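Tae4 (Agrobacterium tumefaciens, PDB 6IJF) probably acts as a type VI secretion amidase effector of the papain-like cysteine peptidase clan, cutting peptide bonds in the peptidoglycan of rival bacteria. Local coordinates at residues Y13-P18 with C145-Y150; L24-L29 with H45-I50; I61-S66 with R85-L90; E99-T104 with F158-A163; N116-F121 with I133-G138. One frame throughout, in Å; residues are numbered along the deposited sequence. Where two conformers were deposited one is given.

Interactions 4 and 5 belong to one antiparallel sheet and rest on backbone hydrogen bonds: 5 joins two inner strands near the middle of the chain, whereas 4 adds an outermost strand and is only partly buried. Interactions 2 and 3 form no hydrogen bonds between their segments. Both are apolar contacts involving helices, 2 wholly buried and 3 with an exposed rim at Val64 and Pro65. Interaction 1 is buried yet polar, since two loops are joined through serine hydroxyls. It touches 5 at Asp134, while 2 places Cys48 against Ile133 of 5. Interactions 1, 2 and 5 therefore border or contribute to the probable catalytic site. Interaction 4 lies on the opposite side of the chain's centre from 2.

Interaction 1. Residues Y13-P18 with C145-Y150; sequences YPSSDP and CASACY
Ser15 and Ser147 meet where an ST turn in 13-18 docks on the bend after strand 144-145, beside a putative Cys48-His132-Asp134 triad. The turn is defined by Asp17 N, which donates to Ser15 OG at 3.0 Å. That hydroxyl then gives its own proton across the contact: Ser15 OG lies 2.7 Å from Ala146 O, 38° out of the carbonyl plane, so it approaches from above rather than on a lone pair. Ser147 OG is likewise gripped twice. It donates to Tyr13 OH over 2.6 Å, lying at the edge of the phenol in the ring plane, and it receives Ser16 N at 3.0 Å along a nearly straight path (170°). With CG anti to the backbone N (chi1 175°), the Tyr13 ring extends toward the bend, and its CE2 comes within 3.3 Å of Ala146 CB. A water ties the loops once more, 2.6 Å from Ser16 OG and donating to Ser147 O at 2.7 Å. Beyond the two loops, Asp17 OD1 accepts from Ser19 N, and a chain of another protein packs on Ser16 and Ala148. The bend itself directs Ser147 N and Ala148 N to Asp134 OD2, an arrangement consistent with second-shell support of the acidic member of a papain-like catalytic triad.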
# COMPACT_ATOMS: atom_id res chain seq x y z
N TYR C 13 16.10 -6.02 -19.94
CA TYR C 13 14.63 -5.83 -19.78
C TYR C 13 14.33 -4.38 -19.39
O TYR C 13 14.81 -3.90 -18.36
CB TYR C 13 14.06 -6.83 -18.77
CG TYR C 13 12.59 -6.60 -18.47
CD1 TYR C 13 11.59 -7.11 -19.29
CD2 TYR C 13 12.19 -5.83 -17.39
CE1 TYR C 13 10.26 -6.87 -19.04
CE2 TYR C 13 10.85 -5.62 -17.09
CZ TYR C 13 9.88 -6.13 -17.93
OH TYR C 13 8.57 -5.84 -17.67
N PRO C 14 13.51 -3.65 -20.17
CA PRO C 14 13.01 -2.33 -19.76
C PRO C 14 11.75 -2.41 -18.89
O PRO C 14 10.70 -2.91 -19.34
CB PRO C 14 12.77 -1.67 -21.13
CG PRO C 14 12.26 -2.80 -21.98
CD PRO C 14 12.97 -4.05 -21.48
N SER C 15 11.84 -1.96 -17.65
CA SER C 15 10.74 -2.08 -16.65
C SER C 15 9.75 -0.92 -16.79
O SER C 15 10.18 0.22 -17.09
CB SER C 15 11.34 -2.19 -15.27
OG SER C 15 10.34 -2.02 -14.26
N SER C 16 8.47 -1.14 -16.52
CA SER C 16 7.44 -0.07 -16.43
C SER C 16 7.34 0.50 -14.99
O SER C 16 6.48 1.38 -14.76
CB SER C 16 6.08 -0.56 -16.91
OG SER C 16 5.70 -1.71 -16.22
N ASP C 17 8.17 0.01 -14.07
CA ASP C 17 8.13 0.38 -12.63
C ASP C 17 9.17 1.46 -12.38
O ASP C 17 10.37 1.21 -12.45
CB ASP C 17 8.34 -0.85 -11.75
CG ASP C 17 8.36 -0.55 -10.25
OD1 ASP C 17 8.25 0.60 -9.85
OD2 ASP C 17 8.47 -1.50 -9.49
N PRO C 18 8.74 2.71 -12.12
CA PRO C 18 9.69 3.80 -11.83
C PRO C 18 10.65 3.54 -10.67
O PRO C 18 11.65 4.22 -10.58
CB PRO C 18 8.74 4.96 -11.48
CG PRO C 18 7.50 4.67 -12.28
CD PRO C 18 7.35 3.17 -12.15
N CYS C 145 8.85 -9.21 -9.26
CA CYS C 145 8.73 -9.05 -10.72
C CYS C 145 9.42 -7.74 -11.11
O CYS C 145 9.35 -6.75 -10.35
CB CYS C 145 7.27 -9.15 -11.13
SG CYS C 145 6.53 -10.76 -10.72
N ALA C 146 9.98 -7.72 -12.29
CA ALA C 146 10.70 -6.56 -12.84
C ALA C 146 9.75 -5.38 -13.04
O ALA C 146 10.19 -4.23 -12.78
CB ALA C 146 11.40 -6.96 -14.12
N SER C 147 8.51 -5.62 -13.49
CA SER C 147 7.49 -4.56 -13.71
C SER C 147 6.33 -4.64 -12.72
O SER C 147 5.97 -3.59 -12.14
CB SER C 147 7.00 -4.58 -15.11
OG SER C 147 7.93 -4.00 -15.97
N ALA C 148 5.72 -5.81 -12.51
CA ALA C 148 4.56 -5.95 -11.61
C ALA C 148 4.22 -7.42 -11.43
O ALA C 148 4.42 -8.18 -12.37
CB ALA C 148 3.38 -5.22 -12.24
N CYS C 149 3.71 -7.81 -10.28
CA CYS C 149 3.21 -9.19 -10.02
C CYS C 149 1.68 -9.10 -9.88
O CYS C 149 1.17 -8.08 -9.37
CB CYS C 149 3.87 -9.82 -8.79
SG CYS C 149 3.43 -8.87 -7.33
N TYR C 150 0.94 -10.11 -10.34
CA TYR C 150 -0.55 -10.15 -10.28
C TYR C 150 -0.99 -11.51 -9.72
O TYR C 150 -1.47 -12.37 -10.45
CB TYR C 150 -1.16 -9.90 -11.66
CG TYR C 150 -1.09 -8.47 -12.07
CD1 TYR C 150 -2.05 -7.56 -11.65
CD2 TYR C 150 -0.06 -8.01 -12.88
CE1 TYR C 150 -2.00 -6.23 -12.04
CE2 TYR C 150 -0.00 -6.69 -13.27
CZ TYR C 150 -0.98 -5.80 -12.87
OH TYR C 150 -0.88 -4.49 -13.22
O HOH W 1 5.34 -1.38 -13.63
O HOH W 2 10.17 -3.72 -10.00

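Interaction 2. Residues L24-L29 with H45-I50; sequences LSQRDL and HNTCAI
Leu29 and Ile50 belong to the apolar, packed part of this contact, in which the first turns of helices 26-33 and 48-58 face each other. Leu29 CD2 does the touching on its side, 4.0 Å from Ile50 CG2 and 4.2 Å from Thr47 CB. The leucine reaches there because its CG is anti to the backbone N (chi1 175°), while the isoleucine offers its single-methyl branch instead of the longer CG1 arm. Leu29 and Thr47 run past one another in opposite directions. One turn earlier, Gln26 CG meets Thr47 CG2 at 3.9 Å, so Thr47 turns its methyl to the glutamine's aliphatic part. Its hydroxyl is used otherwise: OG1 bonds to Arg51 NE and to an acidic side chain of a chain of another protein. The looser, polar end lies beyond this point, where Gln26 NE2 approaches His45 CA at 4.0 Å with no hydrogen bond between the two residues, although the amide bonds weakly to Tyr44 O. The other protein borders this side, and an aromatic side chain of it meets the His45 ring. Ser25 caps helix 26-33, accepting Asp28 N on OG at 3.1 Å (163°). Helix 26-33 thus flanks the start of helix 48-58, with Pro14 touching Leu29, while Cys48 points away from this contact and its side chain touches His132 and Ile133 of strand 131-137.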
# COMPACT_ATOMS: atom_id res chain seq x y z
N LEU C 24 11.85 2.47 -17.86
CA LEU C 24 11.72 3.20 -19.13
C LEU C 24 10.22 3.41 -19.37
O LEU C 24 9.50 2.38 -19.37
CB LEU C 24 12.40 2.32 -20.19
CG LEU C 24 12.86 3.03 -21.46
CD1 LEU C 24 13.96 4.03 -21.13
CD2 LEU C 24 13.31 2.00 -22.51
N SER C 25 9.75 4.66 -19.38
CA SER C 25 8.33 5.05 -19.56
C SER C 25 7.82 4.50 -20.90
O SER C 25 8.67 4.19 -21.78
CB SER C 25 8.15 6.55 -19.52
OG SER C 25 8.77 7.12 -20.65
N GLN C 26 6.52 4.41 -21.08
CA GLN C 26 5.96 3.96 -22.39
C GLN C 26 6.50 4.89 -23.48
O GLN C 26 6.91 4.40 -24.51
CB GLN C 26 4.43 4.02 -22.40
CG GLN C 26 3.87 3.43 -23.68
CD GLN C 26 2.52 3.98 -24.05
OE1 GLN C 26 2.26 5.17 -23.95
NE2 GLN C 26 1.66 3.11 -24.54
N ARG C 27 6.53 6.20 -23.21
CA ARG C 27 6.96 7.24 -24.17
C ARG C 27 8.40 6.94 -24.62
O ARG C 27 8.66 6.89 -25.83
CB ARG C 27 6.79 8.61 -23.50
CG ARG C 27 7.30 9.78 -24.32
CD ARG C 27 6.82 11.05 -23.61
NE ARG C 27 7.55 11.28 -22.35
CZ ARG C 27 7.15 12.08 -21.35
NH1 ARG C 27 5.98 12.69 -21.37
NH2 ARG C 27 7.95 12.33 -20.33
N ASP C 28 9.30 6.66 -23.68
CA ASP C 28 10.72 6.37 -23.98
C ASP C 28 10.85 5.00 -24.64
O ASP C 28 11.64 4.86 -25.58
CB ASP C 28 11.60 6.52 -22.74
CG ASP C 28 11.85 7.99 -22.35
OD1 ASP C 28 11.96 8.84 -23.26
OD2 ASP C 28 11.87 8.27 -21.14
N LEU C 29 10.16 3.98 -24.12
CA LEU C 29 10.22 2.62 -24.70
C LEU C 29 9.86 2.68 -26.20
O LEU C 29 10.56 2.06 -27.03
CB LEU C 29 9.24 1.73 -23.94
CG LEU C 29 9.09 0.32 -24.48
CD1 LEU C 29 10.29 -0.53 -24.07
CD2 LEU C 29 7.80 -0.31 -24.00
N HIS C 45 -1.65 0.50 -24.90
CA HIS C 45 -1.51 0.87 -23.46
C HIS C 45 -0.71 -0.20 -22.71
O HIS C 45 0.05 0.18 -21.79
CB HIS C 45 -2.88 1.11 -22.83
CG HIS C 45 -3.39 2.50 -23.07
ND1 HIS C 45 -4.73 2.78 -23.22
CD2 HIS C 45 -2.74 3.68 -23.20
CE1 HIS C 45 -4.89 4.07 -23.42
NE2 HIS C 45 -3.69 4.64 -23.42
N ASN C 46 -0.95 -1.47 -23.02
CA ASN C 46 -0.42 -2.62 -22.24
C ASN C 46 0.91 -3.04 -22.87
O ASN C 46 0.90 -3.59 -23.98
CB ASN C 46 -1.46 -3.72 -22.08
CG ASN C 46 -2.71 -3.19 -21.42
OD1 ASN C 46 -3.81 -3.38 -21.94
ND2 ASN C 46 -2.55 -2.46 -20.33
N THR C 47 2.02 -2.76 -22.20
CA THR C 47 3.39 -2.86 -22.78
C THR C 47 4.11 -4.13 -22.34
O THR C 47 5.26 -4.32 -22.79
CB THR C 47 4.18 -1.59 -22.40
OG1 THR C 47 4.30 -1.59 -20.98
CG2 THR C 47 3.51 -0.32 -22.87
N CYS C 48 3.50 -5.01 -21.53
CA CYS C 48 4.26 -6.09 -20.83
C CYS C 48 4.93 -7.01 -21.85
O CYS C 48 6.11 -7.36 -21.64
CB CYS C 48 3.39 -6.88 -19.85
SG CYS C 48 2.06 -7.89 -20.59
N ALA C 49 4.23 -7.39 -22.94
CA ALA C 49 4.76 -8.36 -23.93
C ALA C 49 5.82 -7.70 -24.84
O ALA C 49 6.80 -8.40 -25.22
CB ALA C 49 3.63 -8.97 -24.75
N ILE C 50 5.68 -6.41 -25.15
CA ILE C 50 6.74 -5.59 -25.82
C ILE C 50 8.03 -5.62 -24.98
O ILE C 50 9.13 -5.87 -25.52
CB ILE C 50 6.26 -4.14 -26.03
CG1 ILE C 50 5.01 -4.09 -26.91
CG2 ILE C 50 7.36 -3.27 -26.59
CD1 ILE C 50 4.27 -2.77 -26.85

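Interaction 3. Residues I61-S66 with R85-L90; sequences INIVPS and RRLATL
Leu87 is the first residue of 85-90 to meet the loop: its CD1 lies 4.4 Å from Ile63 CG2, a distant apolar touch made by the end of the side chain. The other branch, CD2, packs on helix 48-58 at Ala49 O. Three residues on, Leu90 has the largest share of the burial, 71 of the 164 Å² summed over both sides. With CG anti to the backbone N (chi1 179°), its CD1 enters the angle of the loop, 4.1 Å from Ile63 CG2 and 4.2 Å from Pro65 CD. Leu90 CD1 also lies against two backbone oxygens: Val64 O at 3.6 Å, part of the cis peptide that leads into Pro65, and Pro65 O at 3.4 Å, the proline's own carbonyl oxygen. These are van der Waals approaches only; Val64 O has a polar partner in Arg93 NH2. Tyr96 touches Leu90, and its OH bonds to Val64 N. Helix 84-92 therefore lies between the loop before strand 68-69 and the five-stranded sheet, where Ala88 O packs on the Trp159 indole, and Leu87 and Ile63 both reach helix 48-58.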
# COMPACT_ATOMS: atom_id res chain seq x y z
N ILE C 61 17.92 -13.44 -29.03
CA ILE C 61 16.83 -14.43 -29.27
C ILE C 61 15.69 -13.70 -29.96
O ILE C 61 15.00 -12.90 -29.30
CB ILE C 61 16.40 -15.10 -27.95
CG1 ILE C 61 17.60 -15.65 -27.17
CG2 ILE C 61 15.35 -16.18 -28.21
CD1 ILE C 61 17.24 -16.31 -25.86
N ASN C 62 15.46 -13.98 -31.24
CA ASN C 62 14.40 -13.28 -32.00
C ASN C 62 13.06 -13.94 -31.67
O ASN C 62 13.04 -15.16 -31.38
CB ASN C 62 14.70 -13.23 -33.51
CG ASN C 62 13.85 -12.20 -34.23
OD1 ASN C 62 13.16 -11.37 -33.61
ND2 ASN C 62 13.88 -12.25 -35.56
N ILE C 63 12.00 -13.15 -31.73
CA ILE C 63 10.60 -13.55 -31.44
C ILE C 63 9.95 -13.82 -32.79
O ILE C 63 9.60 -12.82 -33.44
CB ILE C 63 9.88 -12.43 -30.65
CG1 ILE C 63 10.57 -12.14 -29.31
CG2 ILE C 63 8.41 -12.74 -30.47
CD1 ILE C 63 10.79 -13.35 -28.42
N VAL C 64 9.76 -15.11 -33.15
CA VAL C 64 9.22 -15.57 -34.47
C VAL C 64 8.20 -16.69 -34.24
O VAL C 64 8.50 -17.71 -33.61
CB VAL C 64 10.36 -16.00 -35.41
CG1 VAL C 64 11.39 -14.89 -35.51
CG2 VAL C 64 11.04 -17.29 -34.97
N PRO C 65 6.94 -16.55 -34.72
CA PRO C 65 6.48 -15.36 -35.42
C PRO C 65 6.27 -14.17 -34.47
O PRO C 65 6.28 -14.37 -33.26
CB PRO C 65 5.12 -15.78 -36.00
CG PRO C 65 4.64 -16.90 -35.08
CD PRO C 65 5.89 -17.57 -34.59
N SER C 66 5.93 -13.00 -35.03
CA SER C 66 5.66 -11.77 -34.25
C SER C 66 4.57 -10.94 -34.91
O SER C 66 4.48 -10.98 -36.14
CB SER C 66 6.94 -11.00 -34.06
OG SER C 66 7.42 -10.50 -35.29
N ARG C 85 -1.00 -13.01 -24.37
CA ARG C 85 -1.44 -14.43 -24.57
C ARG C 85 -0.59 -15.10 -25.66
O ARG C 85 -0.07 -16.24 -25.45
CB ARG C 85 -2.95 -14.46 -24.86
CG ARG C 85 -3.55 -15.87 -24.88
CD ARG C 85 -4.99 -15.93 -25.39
NE ARG C 85 -5.80 -14.73 -25.12
CZ ARG C 85 -6.41 -14.45 -23.96
NH1 ARG C 85 -6.29 -15.26 -22.92
NH2 ARG C 85 -7.13 -13.34 -23.85
N ARG C 86 -0.43 -14.43 -26.81
CA ARG C 86 0.38 -14.96 -27.94
C ARG C 86 1.84 -15.11 -27.51
O ARG C 86 2.42 -16.16 -27.83
CB ARG C 86 0.23 -14.08 -29.19
CG ARG C 86 -1.14 -14.23 -29.83
CD ARG C 86 -1.07 -14.09 -31.35
NE ARG C 86 -0.70 -12.73 -31.67
CZ ARG C 86 -1.50 -11.67 -31.51
NH1 ARG C 86 -1.06 -10.47 -31.85
NH2 ARG C 86 -2.73 -11.82 -31.04
N LEU C 87 2.41 -14.15 -26.76
CA LEU C 87 3.82 -14.31 -26.32
C LEU C 87 3.94 -15.51 -25.38
O LEU C 87 4.92 -16.25 -25.49
CB LEU C 87 4.36 -13.01 -25.70
CG LEU C 87 5.84 -13.05 -25.28
CD1 LEU C 87 6.75 -13.35 -26.45
CD2 LEU C 87 6.25 -11.75 -24.62
N ALA C 88 3.00 -15.69 -24.44
CA ALA C 88 3.04 -16.81 -23.46
C ALA C 88 2.96 -18.16 -24.20
O ALA C 88 3.72 -19.06 -23.89
CB ALA C 88 1.89 -16.67 -22.48
N THR C 89 2.09 -18.24 -25.21
CA THR C 89 1.97 -19.39 -26.15
C THR C 89 3.32 -19.67 -26.82
O THR C 89 3.80 -20.81 -26.78
CB THR C 89 0.85 -19.10 -27.16
OG1 THR C 89 -0.33 -18.92 -26.38
CG2 THR C 89 0.70 -20.20 -28.19
N LEU C 90 3.97 -18.65 -27.38
CA LEU C 90 5.26 -18.81 -28.08
C LEU C 90 6.31 -19.33 -27.10
O LEU C 90 7.11 -20.21 -27.48
CB LEU C 90 5.66 -17.45 -28.65
CG LEU C 90 6.99 -17.41 -29.39
CD1 LEU C 90 6.81 -16.56 -30.65
CD2 LEU C 90 8.10 -16.84 -28.52

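Interaction 4. Residues E99-T104 with F158-A163; sequences EPDPYT and FWPLQA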
# COMPACT_ATOMS: atom_id res chain seq x y z
N GLU C 99 7.60 -26.29 -21.59
CA GLU C 99 6.45 -26.36 -20.66
C GLU C 99 6.83 -25.62 -19.39
O GLU C 99 7.87 -25.89 -18.79
CB GLU C 99 6.05 -27.81 -20.33
CG GLU C 99 5.28 -28.49 -21.46
CD GLU C 99 4.11 -27.70 -22.06
OE1 GLU C 99 3.25 -27.22 -21.28
OE2 GLU C 99 4.06 -27.58 -23.30
N PRO C 100 6.00 -24.66 -18.95
CA PRO C 100 6.23 -23.98 -17.67
C PRO C 100 5.71 -24.84 -16.51
O PRO C 100 4.97 -25.76 -16.75
CB PRO C 100 5.41 -22.70 -17.83
CG PRO C 100 4.19 -23.23 -18.57
CD PRO C 100 4.79 -24.19 -19.62
N ASP C 101 6.05 -24.48 -15.27
CA ASP C 101 5.40 -25.01 -14.05
C ASP C 101 4.13 -24.20 -13.82
O ASP C 101 4.22 -23.00 -13.57
CB ASP C 101 6.35 -24.89 -12.84
CG ASP C 101 7.65 -25.68 -12.98
OD1 ASP C 101 7.64 -26.63 -13.74
OD2 ASP C 101 8.60 -25.36 -12.27
N PRO C 102 2.90 -24.78 -13.91
CA PRO C 102 1.68 -24.05 -13.59
C PRO C 102 1.41 -23.98 -12.08
O PRO C 102 1.55 -24.98 -11.41
CB PRO C 102 0.57 -24.82 -14.32
CG PRO C 102 1.17 -26.12 -14.83
CD PRO C 102 2.61 -26.16 -14.34
N TYR C 103 1.05 -22.80 -11.58
CA TYR C 103 0.71 -22.57 -10.16
C TYR C 103 -0.60 -21.81 -10.04
O TYR C 103 -1.23 -21.35 -11.05
CB TYR C 103 1.84 -21.82 -9.45
CG TYR C 103 3.11 -22.60 -9.34
CD1 TYR C 103 3.20 -23.66 -8.47
CD2 TYR C 103 4.22 -22.31 -10.12
CE1 TYR C 103 4.34 -24.44 -8.38
CE2 TYR C 103 5.40 -23.03 -10.01
CZ TYR C 103 5.45 -24.13 -9.16
OH TYR C 103 6.58 -24.88 -9.00
N THR C 104 -1.02 -21.70 -8.78
CA THR C 104 -2.18 -20.91 -8.30
C THR C 104 -1.67 -19.79 -7.43
O THR C 104 -0.55 -19.84 -6.92
CB THR C 104 -3.13 -21.83 -7.51
OG1 THR C 104 -2.43 -22.31 -6.35
CG2 THR C 104 -3.63 -22.95 -8.38
N PHE C 158 5.27 -20.39 -14.52
CA PHE C 158 6.69 -20.06 -14.24
C PHE C 158 7.60 -20.92 -15.11
O PHE C 158 7.52 -22.16 -15.07
CB PHE C 158 6.98 -20.29 -12.76
CG PHE C 158 8.39 -19.96 -12.38
CD1 PHE C 158 8.93 -18.74 -12.71
CD2 PHE C 158 9.19 -20.89 -11.72
CE1 PHE C 158 10.25 -18.44 -12.41
CE2 PHE C 158 10.50 -20.59 -11.41
CZ PHE C 158 11.03 -19.36 -11.75
N TRP C 159 8.50 -20.26 -15.85
CA TRP C 159 9.63 -20.90 -16.58
C TRP C 159 10.94 -20.58 -15.86
O TRP C 159 11.47 -19.48 -15.98
CB TRP C 159 9.71 -20.36 -18.00
CG TRP C 159 8.54 -20.64 -18.90
CD1 TRP C 159 8.42 -21.71 -19.73
CD2 TRP C 159 7.42 -19.78 -19.20
NE1 TRP C 159 7.29 -21.59 -20.50
CE2 TRP C 159 6.68 -20.40 -20.23
CE3 TRP C 159 6.98 -18.55 -18.72
CZ2 TRP C 159 5.50 -19.87 -20.72
CZ3 TRP C 159 5.83 -18.01 -19.24
CH2 TRP C 159 5.10 -18.66 -20.22
N PRO C 160 11.52 -21.52 -15.07
CA PRO C 160 12.79 -21.27 -14.39
C PRO C 160 13.96 -21.18 -15.39
O PRO C 160 13.94 -21.91 -16.34
CB PRO C 160 12.95 -22.47 -13.45
CG PRO C 160 12.13 -23.55 -14.09
CD PRO C 160 10.98 -22.86 -14.80
N LEU C 161 14.91 -20.27 -15.17
CA LEU C 161 16.14 -20.08 -15.99
C LEU C 161 17.39 -20.06 -15.11
O LEU C 161 18.51 -20.36 -15.60
CB LEU C 161 16.00 -18.75 -16.74
CG LEU C 161 14.93 -18.72 -17.81
CD1 LEU C 161 14.94 -17.36 -18.47
CD2 LEU C 161 15.11 -19.83 -18.85
N GLN C 162 17.24 -19.63 -13.86
CA GLN C 162 18.31 -19.58 -12.82
C GLN C 162 17.70 -20.11 -11.50
O GLN C 162 16.44 -20.06 -11.35
CB GLN C 162 18.81 -18.13 -12.64
CG GLN C 162 20.23 -18.03 -12.12
CD GLN C 162 20.85 -16.71 -12.53
OE1 GLN C 162 20.47 -15.66 -12.02
NE2 GLN C 162 21.78 -16.76 -13.47
N ALA C 163 18.53 -20.62 -10.59
CA ALA C 163 18.11 -21.16 -9.28
C ALA C 163 18.71 -20.30 -8.15
O ALA C 163 18.59 -20.70 -6.97
CB ALA C 163 18.53 -22.61 -9.17
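Pro100 packs over one face of the Trp159 indole, beside the bridge that joins strand 101-103 to strand 155-160. From CB, the tryptophan turns its CG anti to the carbonyl carbon (chi1 -63°), which lays the indole alongside the proline, both side chains pointing the same way. Trp159 CG comes 3.9 Å from Pro100 CB, and both CD1 and CD2 lie under the same carbon. Trp159 NE1 is nearest, 3.4 Å from Pro100 CB; it donates to Gly98 O, fixing the ring rotation. Farther out, Trp159 CZ2 is still 4.0 Å from Pro100 CB, and Met91 of helix 84-92 also touches the indole. Pro100 CB sits 3.5 Å from the centroid of the five-membered ring, 12° off its normal, as a CH-pi contact over the face requires. On the backbone, Asp101 N donates to Phe158 O (2.8 Å) and Phe158 N to Asp101 O (3.0 Å), a hydrogen-bonded antiparallel pair. Asp101 OD2 forms a salt bridge with Arg115, and the edge of the Tyr103 ring meets Phe158 CB. With Tyr103 also bonded through its backbone to Ile156, 101-103 is an antiparallel edge strand, outermost within this chain, added to strand 155-160 of the five-stranded sheet.

Interaction 5. Residues N116-F121 with I133-G138; sequences NGVVAF and IDLVRG
Gly117 and Val136 form one rung of the beta hairpin built from strands 116-122 and 131-137, inner strands of the antiparallel sheet. Their reciprocal bonds, Gly117 N to Val136 O at 3.0 Å and Val136 N to Gly117 O at 2.9 Å, mark a hydrogen-bonded pair. The next such rung is Val119 with Asp134: Val119 N donates to Asp134 O over 2.9 Å and nearly straight (169°), while Asp134 N returns the bond to Val119 O, also 2.9 Å but more bent (141°). The intervening non-hydrogen-bonded pair lies on the face of Val118, Ile133 and Leu135, where Val118 CG2 is 3.9 Å from Leu135 CD2. Val118 CG1 meets Ile133 CG1 at 4.1 Å, extending this apolar strip. On the face that carries Val119, Asp134 and Val136, the two valines cross at about a right angle, Val119 CB being 3.9 Å from Val136 CG1. Strand 155-160 continues the sheet through Val118 and Trp159, and Arg137 has a cation-pi partner in Tyr10 of helix 6-11. Two residues before Asp134 on the same strand, His132 bonds through NE2 to Asp134 OD2, consistent with the His-Asp half of a papain-like triad. The carboxylate is further fixed by its own strand: Asp134 OD1 accepts Leu135 N at 2.7 Å through its anti lone pair.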
# COMPACT_ATOMS: atom_id res chain seq x y z
N ASN C 116 14.74 -17.97 -10.49
CA ASN C 116 14.55 -16.77 -11.33
C ASN C 116 14.04 -17.28 -12.68
O ASN C 116 14.39 -18.42 -13.08
CB ASN C 116 15.84 -15.96 -11.51
CG ASN C 116 16.55 -15.65 -10.21
OD1 ASN C 116 17.77 -15.83 -10.11
ND2 ASN C 116 15.84 -15.15 -9.22
N GLY C 117 13.22 -16.49 -13.35
CA GLY C 117 12.76 -16.86 -14.69
C GLY C 117 11.69 -15.96 -15.23
O GLY C 117 11.66 -14.77 -14.87
N VAL C 118 10.92 -16.48 -16.17
CA VAL C 118 9.82 -15.73 -16.84
C VAL C 118 8.54 -16.18 -16.17
O VAL C 118 8.46 -17.35 -15.79
CB VAL C 118 9.78 -16.02 -18.36
CG1 VAL C 118 8.64 -15.29 -19.02
CG2 VAL C 118 11.11 -15.70 -19.01
N VAL C 119 7.60 -15.26 -15.99
CA VAL C 119 6.32 -15.58 -15.30
C VAL C 119 5.18 -14.99 -16.12
O VAL C 119 5.31 -13.86 -16.60
CB VAL C 119 6.30 -15.07 -13.84
CG1 VAL C 119 6.46 -13.56 -13.76
CG2 VAL C 119 5.05 -15.54 -13.12
N ALA C 120 4.09 -15.74 -16.23
CA ALA C 120 2.83 -15.31 -16.87
C ALA C 120 1.70 -15.45 -15.86
O ALA C 120 1.51 -16.56 -15.33
CB ALA C 120 2.60 -16.13 -18.10
N PHE C 121 1.04 -14.34 -15.58
CA PHE C 121 -0.16 -14.22 -14.73
C PHE C 121 -1.35 -14.21 -15.69
O PHE C 121 -1.53 -13.20 -16.39
CB PHE C 121 -0.10 -12.97 -13.86
CG PHE C 121 1.13 -12.88 -12.98
CD1 PHE C 121 1.18 -13.51 -11.74
CD2 PHE C 121 2.23 -12.14 -13.37
CE1 PHE C 121 2.31 -13.42 -10.94
CE2 PHE C 121 3.34 -12.02 -12.56
CZ PHE C 121 3.39 -12.67 -11.35
N ILE C 133 2.86 -10.69 -18.44
CA ILE C 133 4.11 -11.49 -18.55
C ILE C 133 5.29 -10.62 -18.15
O ILE C 133 5.26 -9.38 -18.41
CB ILE C 133 4.22 -12.08 -19.97
CG1 ILE C 133 5.30 -13.15 -20.00
CG2 ILE C 133 4.40 -10.99 -21.02
CD1 ILE C 133 5.25 -14.01 -21.24
N ASP C 134 6.26 -11.21 -17.47
CA ASP C 134 7.29 -10.42 -16.76
C ASP C 134 8.45 -11.36 -16.45
O ASP C 134 8.35 -12.56 -16.74
CB ASP C 134 6.70 -9.80 -15.48
CG ASP C 134 7.35 -8.49 -15.03
OD1 ASP C 134 8.54 -8.29 -15.32
OD2 ASP C 134 6.63 -7.66 -14.48
N LEU C 135 9.52 -10.79 -15.91
CA LEU C 135 10.66 -11.53 -15.34
C LEU C 135 10.55 -11.48 -13.84
O LEU C 135 10.15 -10.45 -13.28
CB LEU C 135 12.00 -10.90 -15.77
CG LEU C 135 12.22 -10.76 -17.29
CD1 LEU C 135 13.61 -10.30 -17.58
CD2 LEU C 135 11.89 -12.04 -18.04
N VAL C 136 10.91 -12.56 -13.18
CA VAL C 136 10.74 -12.65 -11.71
C VAL C 136 12.04 -13.16 -11.11
O VAL C 136 12.71 -14.00 -11.73
CB VAL C 136 9.52 -13.52 -11.35
CG1 VAL C 136 9.64 -14.95 -11.85
CG2 VAL C 136 9.25 -13.48 -9.84
N ARG C 137 12.39 -12.61 -9.95
CA ARG C 137 13.46 -13.11 -9.06
C ARG C 137 12.82 -13.63 -7.77
O ARG C 137 12.17 -12.83 -7.08
CB ARG C 137 14.47 -12.00 -8.74
CG ARG C 137 15.27 -11.51 -9.93
CD ARG C 137 16.28 -10.46 -9.43
NE ARG C 137 17.22 -10.12 -10.49
CZ ARG C 137 18.23 -10.87 -10.89
NH1 ARG C 137 18.51 -12.01 -10.28
NH2 ARG C 137 19.00 -10.47 -11.89
N GLY C 138 12.95 -14.92 -7.50
CA GLY C 138 12.58 -15.52 -6.21
C GLY C 138 13.60 -15.11 -5.14
O GLY C 138 14.78 -14.96 -5.45